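Local coordinates for arginase, mitochondrial (Medicago truncatula, PDB 6VSS), which hydrolyses L-arginine to urea and L-ornithine with a pair of manganese ions, and also splits agmatine into urea and putrescine, at residues R87-E90 and A91-D95; G287-L290 and F291-L295. One frame throughout, in Å; residues are numbered along the deposited sequence. Where two conformers were deposited one is given.

Contact 1. Residues R87-E90 and A91-D95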
loop_
_atom_site.group_PDB
_atom_site.type_symbol
_atom_site.label_atom_id
_atom_site.label_comp_id
_atom_site.label_asym_id
_atom_site.label_seq_id
_atom_site.Cartn_x
_atom_site.Cartn_y
_atom_site.Cartn_z
ATOM N N ARG B 87 13.901 -9.932 -10.668
ATOM C CA ARG B 87 13.672 -8.723 -9.816
ATOM C C ARG B 87 14.994 -8.358 -9.135
ATOM O O ARG B 87 15.321 -7.203 -9.114
ATOM C CB ARG B 87 12.516 -8.947 -8.833
ATOM C CG ARG B 87 11.154 -8.939 -9.508
ATOM C CD ARG B 87 10.773 -7.546 -9.981
ATOM N NE ARG B 87 10.231 -6.747 -8.877
ATOM C CZ ARG B 87 8.976 -6.897 -8.415
ATOM N NH1 ARG B 87 8.524 -6.146 -7.420
ATOM N NH2 ARG B 87 8.178 -7.807 -8.962
ATOM N N ILE B 88 15.733 -9.359 -8.669
ATOM C CA ILE B 88 17.061 -9.084 -8.034
ATOM C C ILE B 88 18.034 -8.531 -9.084
ATOM O O ILE B 88 18.609 -7.455 -8.826
ATOM C CB ILE B 88 17.613 -10.314 -7.317
ATOM C CG1 ILE B 88 16.699 -10.779 -6.185
ATOM C CG2 ILE B 88 19.017 -10.049 -6.789
ATOM C CD1 ILE B 88 17.031 -12.221 -5.778
ATOM N N ARG B 89 18.165 -9.130 -10.263
ATOM C CA ARG B 89 19.092 -8.541 -11.275
ATOM C C ARG B 89 18.698 -7.094 -11.590
ATOM O O ARG B 89 19.559 -6.256 -11.796
ATOM C CB ARG B 89 19.165 -9.373 -12.541
ATOM C CG ARG B 89 19.732 -10.748 -12.255
ATOM C CD ARG B 89 19.934 -11.559 -13.477
ATOM N NE ARG B 89 18.629 -11.892 -13.986
ATOM C CZ ARG B 89 17.999 -13.050 -13.750
ATOM N NH1 ARG B 89 18.591 -14.006 -13.073
ATOM N NH2 ARG B 89 16.832 -13.280 -14.281
ATOM N N GLU B 90 17.440 -6.830 -11.798
ATOM C CA GLU B 90 17.054 -5.448 -12.130
ATOM C C GLU B 90 17.510 -4.527 -10.984
ATOM O O GLU B 90 17.926 -3.421 -11.253
ATOM C CB GLU B 90 15.547 -5.343 -12.351
ATOM C CG GLU B 90 15.120 -3.911 -12.247
ATOM C CD GLU B 90 13.663 -3.683 -12.525
ATOM O OE1 GLU B 90 12.850 -3.928 -11.617
ATOM O OE2 GLU B 90 13.362 -3.307 -13.657
ATOM N N ALA B 91 17.289 -4.901 -9.720
ATOM C CA ALA B 91 17.666 -4.033 -8.592
ATOM C C ALA B 91 19.196 -3.903 -8.492
ATOM O O ALA B 91 19.648 -2.854 -8.103
ATOM C CB ALA B 91 17.018 -4.522 -7.326
ATOM N N ILE B 92 19.977 -4.929 -8.841
ATOM C CA ILE B 92 21.453 -4.810 -8.814
ATOM C C ILE B 92 21.843 -3.665 -9.731
ATOM O O ILE B 92 22.774 -2.930 -9.393
ATOM C CB ILE B 92 22.153 -6.101 -9.254
ATOM C CG1 ILE B 92 22.057 -7.172 -8.177
ATOM C CG2 ILE B 92 23.600 -5.843 -9.614
ATOM C CD1 ILE B 92 22.395 -8.564 -8.735
ATOM N N TRP B 93 21.214 -3.652 -10.901
ATOM C CA TRP B 93 21.545 -2.786 -12.045
ATOM C C TRP B 93 20.543 -1.607 -12.042
ATOM O O TRP B 93 20.356 -1.056 -13.092
ATOM C CB TRP B 93 21.638 -3.712 -13.278
ATOM C CG TRP B 93 22.934 -4.500 -13.317
ATOM C CD1 TRP B 93 24.169 -3.910 -13.332
ATOM C CD2 TRP B 93 23.210 -5.933 -13.262
ATOM N NE1 TRP B 93 25.178 -4.840 -13.269
ATOM C CE2 TRP B 93 24.626 -6.095 -13.259
ATOM C CE3 TRP B 93 22.437 -7.112 -13.173
ATOM C CZ2 TRP B 93 25.263 -7.350 -13.230
ATOM C CZ3 TRP B 93 23.059 -8.356 -13.125
ATOM C CH2 TRP B 93 24.458 -8.471 -13.129
ATOM N N CYS B 94 20.050 -1.138 -10.859
ATOM C CA CYS B 94 18.955 -0.121 -10.651
ATOM C C CYS B 94 19.436 1.347 -10.661
ATOM O O CYS B 94 20.473 1.663 -10.011
ATOM C CB CYS B 94 18.249 -0.312 -9.308
ATOM S SG CYS B 94 17.307 1.125 -8.685
ATOM N N ASP B 95 18.657 2.249 -11.259
ATOM C CA ASP B 95 19.072 3.658 -11.525
ATOM C C ASP B 95 19.425 4.480 -10.271
ATOM O O ASP B 95 20.173 5.461 -10.424
ATOM C CB ASP B 95 18.035 4.364 -12.404
ATOM C CG ASP B 95 18.181 5.875 -12.468
ATOM O OD1 ASP B 95 18.070 6.522 -11.407
ATOM O OD2 ASP B 95 18.395 6.394 -13.581
#
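Arg-89 and Trp-93, one turn apart, meet through both backbone and side chain. On the backbone, Trp-93 N donates to Arg-89 O at 3.2 Å and reaches Glu-90 O in a second, weak bond. Two regular i to i+4 bonds precede it: Ala-91 N to Arg-87 O at 3.1 Å and Ile-92 N to Ile-88 O at 2.9 Å. After this Trp-93 leaves helical geometry, and Cys-94 N makes a weak bond back to Ala-91 O.

The apolar contacts follow the same turn. The benzo side of the indole lies against the start of the arginine chain, with Trp-93 CE3 4.0 Å from Arg-89 CB. Trp-93 CG stands beside its own backbone N (chi1 -77°), which turns the ring back along the helix and brings Arg-89 O to its edge, near the ring plane, 3.3 Å from CE3. Ile-92 CG2 sits over the centre of one indole face, 3.6 Å above it.

This is the C-terminal end of helix 84-92 in the arginase α/β fold, whose central sheet is parallel. Ile-88, Ala-91 and Ile-92 turn to helix 323-339; Ile-92 also touches Leu-66 on strand 63-69, as does Trp-93. Ile-88 CG2 meets Ile-92 CD1 at 4.2 Å, a loose apolar touch within that buried side.

The charged ends look elsewhere. The Arg-89 guanidinium forms salt bridges with Asp-118 and with Glu-122 of a neighbouring subunit, and Glu-90 OE1 bonds to Gln-316 of that same subunit. Past the helix the chain reaches Asp-95, one of the L-ornithine-binding residues, which is poorly ordered and packs on Phe-77 of a further subunit.

Contact 2. Residues G287-L290 and F291-L295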
loop_
_atom_site.group_PDB
_atom_site.type_symbol
_atom_site.label_atom_id
_atom_site.label_comp_id
_atom_site.label_asym_id
_atom_site.label_seq_id
_atom_site.Cartn_x
_atom_site.Cartn_y
_atom_site.Cartn_z
ATOM N N GLY B 287 12.178 -9.883 15.222
ATOM C CA GLY B 287 13.389 -9.971 16.061
ATOM C C GLY B 287 14.612 -10.463 15.303
ATOM O O GLY B 287 15.420 -11.150 15.952
ATOM N N GLY B 288 14.810 -10.022 14.044
ATOM C CA GLY B 288 15.818 -10.582 13.152
ATOM C C GLY B 288 17.059 -9.720 13.126
ATOM O O GLY B 288 17.115 -8.725 13.849
ATOM N N LEU B 289 17.966 -10.027 12.229
ATOM C CA LEU B 289 19.222 -9.252 12.010
ATOM C C LEU B 289 18.939 -7.871 11.395
ATOM O O LEU B 289 17.947 -7.713 10.653
ATOM C CB LEU B 289 20.129 -10.051 11.102
ATOM C CG LEU B 289 20.553 -11.395 11.667
ATOM C CD1 LEU B 289 21.204 -12.249 10.601
ATOM C CD2 LEU B 289 21.476 -11.207 12.825
ATOM N N LEU B 290 19.813 -6.927 11.652
ATOM C CA LEU B 290 19.833 -5.683 10.865
ATOM C C LEU B 290 20.737 -5.933 9.674
ATOM O O LEU B 290 21.548 -6.889 9.672
ATOM C CB LEU B 290 20.327 -4.496 11.693
ATOM C CG LEU B 290 19.618 -4.275 13.026
ATOM C CD1 LEU B 290 20.335 -3.166 13.802
ATOM C CD2 LEU B 290 18.153 -3.945 12.787
ATOM N N PHE B 291 20.532 -5.128 8.651
ATOM C CA PHE B 291 21.255 -5.277 7.375
ATOM C C PHE B 291 22.782 -5.313 7.623
ATOM O O PHE B 291 23.492 -6.218 7.118
ATOM C CB PHE B 291 20.836 -4.197 6.372
ATOM C CG PHE B 291 21.335 -4.533 4.994
ATOM C CD1 PHE B 291 20.592 -5.332 4.140
ATOM C CD2 PHE B 291 22.592 -4.131 4.567
ATOM C CE1 PHE B 291 21.055 -5.679 2.870
ATOM C CE2 PHE B 291 23.057 -4.480 3.298
ATOM C CZ PHE B 291 22.293 -5.258 2.458
ATOM N N ARG B 292 23.246 -4.380 8.434
ATOM C CA ARG B 292 24.657 -4.147 8.816
ATOM C C ARG B 292 25.182 -5.342 9.629
ATOM O O ARG B 292 26.375 -5.507 9.722
ATOM C CB ARG B 292 24.590 -2.764 9.482
ATOM C CG ARG B 292 25.880 -2.212 10.056
ATOM C CD ARG B 292 26.875 -1.623 9.078
ATOM N NE ARG B 292 26.219 -0.959 7.965
ATOM C CZ ARG B 292 26.748 -0.815 6.730
ATOM N NH1 ARG B 292 27.935 -1.320 6.440
ATOM N NH2 ARG B 292 26.050 -0.202 5.777
ATOM N N ASP B 293 24.354 -6.163 10.259
ATOM C CA ASP B 293 24.910 -7.347 10.979
ATOM C C ASP B 293 25.441 -8.352 9.949
ATOM O O ASP B 293 26.553 -8.858 10.088
ATOM C CB ASP B 293 23.851 -8.069 11.822
ATOM C CG ASP B 293 23.401 -7.358 13.076
ATOM O OD1 ASP B 293 24.254 -6.977 13.856
ATOM O OD2 ASP B 293 22.195 -7.254 13.273
ATOM N N ILE B 294 24.681 -8.619 8.900
ATOM C CA ILE B 294 25.164 -9.539 7.825
ATOM C C ILE B 294 26.469 -8.960 7.216
ATOM O O ILE B 294 27.409 -9.749 6.899
ATOM C CB ILE B 294 24.073 -9.759 6.765
ATOM C CG1 ILE B 294 22.794 -10.310 7.417
ATOM C CG2 ILE B 294 24.575 -10.680 5.663
ATOM C CD1 ILE B 294 21.781 -10.825 6.461
ATOM N N LEU B 295 26.543 -7.635 7.015
ATOM C CA LEU B 295 27.708 -7.035 6.305
ATOM C C LEU B 295 28.942 -7.145 7.216
ATOM O O LEU B 295 30.036 -7.409 6.726
ATOM C CB LEU B 295 27.427 -5.568 5.938
ATOM C CG LEU B 295 26.363 -5.346 4.875
ATOM C CD1 LEU B 295 26.230 -3.895 4.479
ATOM C CD2 LEU B 295 26.638 -6.166 3.647
#
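The N-terminus of helix 291-300 is capped here, where the loop that follows strand 264-269 turns into the helix. Leu-290 holds the N-cap position, and Asp-293, three residues on, reaches back to it. Asp-293 OD2 accepts the backbone N-H of Leu-290 at 2.9 Å in a fairly straight bond; the donor arrives on the anti side of the carboxylate, 20° out of its plane. The return bond runs from Asp-293 N to Leu-290 O at 3.0 Å, but the donor stands well above the carbonyl plane, 63° out of it. Only half of a capping box is present: the side chain at N3 takes the N-cap N-H, while Leu-290 has no side-chain acceptor to supply the other half.

The carboxylate can reach back because Asp-293 CG is placed beside the backbone N (chi1 -72°), on the side of the incoming loop. Its other oxygen, OD1, forms a salt bridge with Arg-249. Two leucines flank the bonded oxygen: Leu-290 CB is 3.7 Å from OD2, and Leu-289 CD2 lies 4.0 Å from Asp-293 OD2. The second methyl of Leu-289, CD1, meets Ile-294 CG1 at 4.1 Å, and both residues also touch Phe-183 of strand 178-183, next to the metal ligand Asp-184. The Arg-292 guanidinium bonds to Glu-102 and to Gly-287 O of a neighbouring subunit.

Replacing Asp-293 with an alanine would probably leave the Leu-290 N-H without its acceptor and Arg-249 without its carboxylate, so that the loop could shift against the first turn. With its two oxygens divided between a backbone N-H and an arginine, the carboxylate pins the loop to the helix start, and its negative charge there is likely to suit the positive end of the helix dipole.

Overall arrangement
The two contacts mark opposite ends of helices: contact 1 ends helix 84-92, contact 2 begins helix 291-300. Their centres lie 21 Å apart and they do not touch, yet both helices pack against helix 323-339, contact 2 adding Phe-291 and Leu-295. Each is partly buried: Ile-88, Ala-91, Ile-92, Leu-289, Phe-291 and Ile-294 lie inside, while Glu-90, Arg-89 NE and Arg-292 reach other subunits. Contact 1 is held by main-chain bonds and an indole whose edge meets the preceding turn; in contact 2 a carboxylate does part of that work. Contact 1 leads into the L-ornithine site, whereas the side chain of Leu-289 in contact 2 lies about 11 Å from a manganese ion.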